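Local coordinates for protein esterase (Pseudomonas putida, PDB 1ZOI) that probably hydrolyses carboxylic esters stereoselectively, as an alpha/beta-hydrolase-fold esterase studied for the synthesis of D-beta-acetylthioisobutyric acid, at residues 213-218 with 241-246. Numbering follows the deposited sequence.
Unlike the reference sequence in segment 213-218: Gln216 (reference Thr).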
loop_
_atom_site.group_PDB
_atom_site.type_symbol
_atom_site.label_atom_id
_atom_site.label_comp_id
_atom_site.label_asym_id
_atom_site.label_seq_id
_atom_site.Cartn_x
_atom_site.Cartn_y
_atom_site.Cartn_z
ATOM N N LYS A 213 25.052 4.542 -29.062
ATOM C CA LYS A 213 25.610 4.698 -30.405
ATOM C C LYS A 213 24.857 3.911 -31.472
ATOM O O LYS A 213 24.941 4.229 -32.665
ATOM C CB LYS A 213 27.081 4.271 -30.418
ATOM C CG LYS A 213 27.999 5.171 -29.616
ATOM C CD LYS A 213 29.414 4.615 -29.601
ATOM C CE LYS A 213 30.338 5.465 -28.741
ATOM N NZ LYS A 213 31.671 4.817 -28.561
ATOM N N GLY A 214 24.117 2.889 -31.050
ATOM C CA GLY A 214 23.387 2.065 -31.999
ATOM C C GLY A 214 21.930 2.414 -32.246
ATOM O O GLY A 214 21.308 1.859 -33.152
ATOM N N ILE A 215 21.378 3.321 -31.448
ATOM C CA ILE A 215 19.981 3.719 -31.596
ATOM C C ILE A 215 19.837 4.763 -32.696
ATOM O O ILE A 215 20.321 5.881 -32.558
ATOM C CB ILE A 215 19.435 4.287 -30.272
ATOM C CG1 ILE A 215 19.529 3.212 -29.184
ATOM C CG2 ILE A 215 17.989 4.743 -30.449
ATOM C CD1 ILE A 215 19.187 3.703 -27.790
ATOM N N GLN A 216 19.163 4.396 -33.782
ATOM C CA GLN A 216 18.983 5.309 -34.908
ATOM C C GLN A 216 17.684 6.107 -34.872
ATOM O O GLN A 216 17.530 7.081 -35.610
ATOM C CB GLN A 216 19.076 4.536 -36.227
ATOM C CG GLN A 216 20.485 4.071 -36.555
ATOM C CD GLN A 216 21.443 5.229 -36.779
ATOM O OE1 GLN A 216 22.657 5.042 -36.832
ATOM N NE2 GLN A 216 20.897 6.432 -36.921
ATOM N N GLN A 217 16.753 5.702 -34.014
ATOM C CA GLN A 217 15.478 6.402 -33.910
ATOM C C GLN A 217 15.650 7.786 -33.307
ATOM O O GLN A 217 16.659 8.073 -32.656
ATOM C CB GLN A 217 14.500 5.626 -33.021
ATOM C CG GLN A 217 14.004 4.314 -33.582
ATOM C CD GLN A 217 14.733 3.125 -32.993
ATOM O OE1 GLN A 217 14.136 2.069 -32.769
ATOM N NE2 GLN A 217 16.026 3.283 -32.747
ATOM N N PRO A 218 14.668 8.675 -33.536
ATOM C CA PRO A 218 14.753 10.025 -32.976
ATOM C C PRO A 218 14.617 9.893 -31.457
ATOM O O PRO A 218 13.711 9.213 -30.970
ATOM C CB PRO A 218 13.543 10.730 -33.586
ATOM C CG PRO A 218 13.337 10.007 -34.881
ATOM C CD PRO A 218 13.550 8.571 -34.488
ATOM N N LYS A 241 24.787 13.611 -27.416
ATOM C CA LYS A 241 25.829 13.594 -28.439
ATOM C C LYS A 241 26.106 12.198 -28.989
ATOM O O LYS A 241 26.404 12.043 -30.172
ATOM C CB LYS A 241 27.124 14.184 -27.880
ATOM C CG LYS A 241 27.025 15.652 -27.513
ATOM C CD LYS A 241 28.351 16.180 -26.987
ATOM C CE LYS A 241 28.263 17.659 -26.649
ATOM N NZ LYS A 241 27.244 17.930 -25.598
ATOM N N LEU A 242 26.009 11.185 -28.132
ATOM C CA LEU A 242 26.252 9.805 -28.545
ATOM C C LEU A 242 25.150 9.252 -29.444
ATOM O O LEU A 242 25.414 8.423 -30.317
ATOM C CB LEU A 242 26.409 8.905 -27.314
ATOM C CG LEU A 242 27.726 9.050 -26.549
ATOM C CD1 LEU A 242 27.661 8.287 -25.228
ATOM C CD2 LEU A 242 28.861 8.520 -27.417
ATOM N N LEU A 243 23.916 9.702 -29.223
ATOM C CA LEU A 243 22.778 9.252 -30.026
ATOM C C LEU A 243 22.846 9.873 -31.422
ATOM O O LEU A 243 22.818 11.093 -31.564
ATOM C CB LEU A 243 21.468 9.664 -29.347
ATOM C CG LEU A 243 21.092 8.900 -28.072
ATOM C CD1 LEU A 243 20.088 9.712 -27.266
ATOM C CD2 LEU A 243 20.534 7.535 -28.435
ATOM N N PRO A 244 22.925 9.039 -32.473
ATOM C CA PRO A 244 22.993 9.599 -33.830
ATOM C C PRO A 244 21.868 10.580 -34.176
ATOM O O PRO A 244 22.086 11.554 -34.900
ATOM C CB PRO A 244 23.007 8.354 -34.726
ATOM C CG PRO A 244 22.394 7.288 -33.881
ATOM C CD PRO A 244 22.947 7.569 -32.510
ATOM N N ASN A 245 20.670 10.332 -33.657
ATOM C CA ASN A 245 19.541 11.223 -33.916
ATOM C C ASN A 245 18.935 11.738 -32.616
ATOM O O ASN A 245 17.712 11.832 -32.478
ATOM C CB ASN A 245 18.476 10.507 -34.754
ATOM C CG ASN A 245 18.871 10.388 -36.216
ATOM O OD1 ASN A 245 18.967 11.392 -36.930
ATOM N ND2 ASN A 245 19.113 9.164 -36.668
ATOM N N GLY A 246 19.804 12.079 -31.669
ATOM C CA GLY A 246 19.344 12.585 -30.391
ATOM C C GLY A 246 19.495 14.088 -30.276
ATOM O O GLY A 246 20.297 14.698 -30.984
HETATM O O HOH W 1 19.378 8.437 -32.022
#
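Asn245 reaches Gln216 through one direct hydrogen bond across the contact: its ND2 donates to the backbone O of Gln216 at 2.8 Å. The bond is bent, with 134° at the hydrogen, and the acceptor is tilted out of the Asn245 amide plane. The chi1 of -76° sets the Asn245 amide beside its own backbone N, on the side facing Gln216. The two side-chain amides do not pair: Gln216 NE2 and Asn245 ND2, both donors, stand 3.3 Å apart with their planes turned 71° from each other.

A water adds a second polar link. It gives its protons to the carbonyl oxygens of Ile215 and Gln217 and accepts from Asn245 N, each at 2.8 Å. Beyond it, Pro218 CA lies 3.5 Å from Asn245 O in a C-H...O contact, where the two segments lead into the neighbouring parallel strands 219-224 and 246-251.

Van der Waals contacts flank this polar centre. The Gln216 chain bends at chi2, bringing its amide across the Pro244 ring, with NE2 3.5 Å from CG. In apolar packing, Leu243 CD2 lies alongside Ile215 CB at 3.9 Å, on the buried side where Ile215 also meets Val104 and Met107 of helix 98-109. Toward the surface, the extended aliphatic chain of Lys213 passes Leu242, CE to CD2 3.6 Å.

The contact therefore joins two helix-to-strand connections of the alpha/beta hydrolase sheet, with the carbonyl O atoms of Ile215, Gln216 and Gln217 bonded by the Asn245 amide and one bridging water, just ahead of where the sheet's backbone pairing takes over.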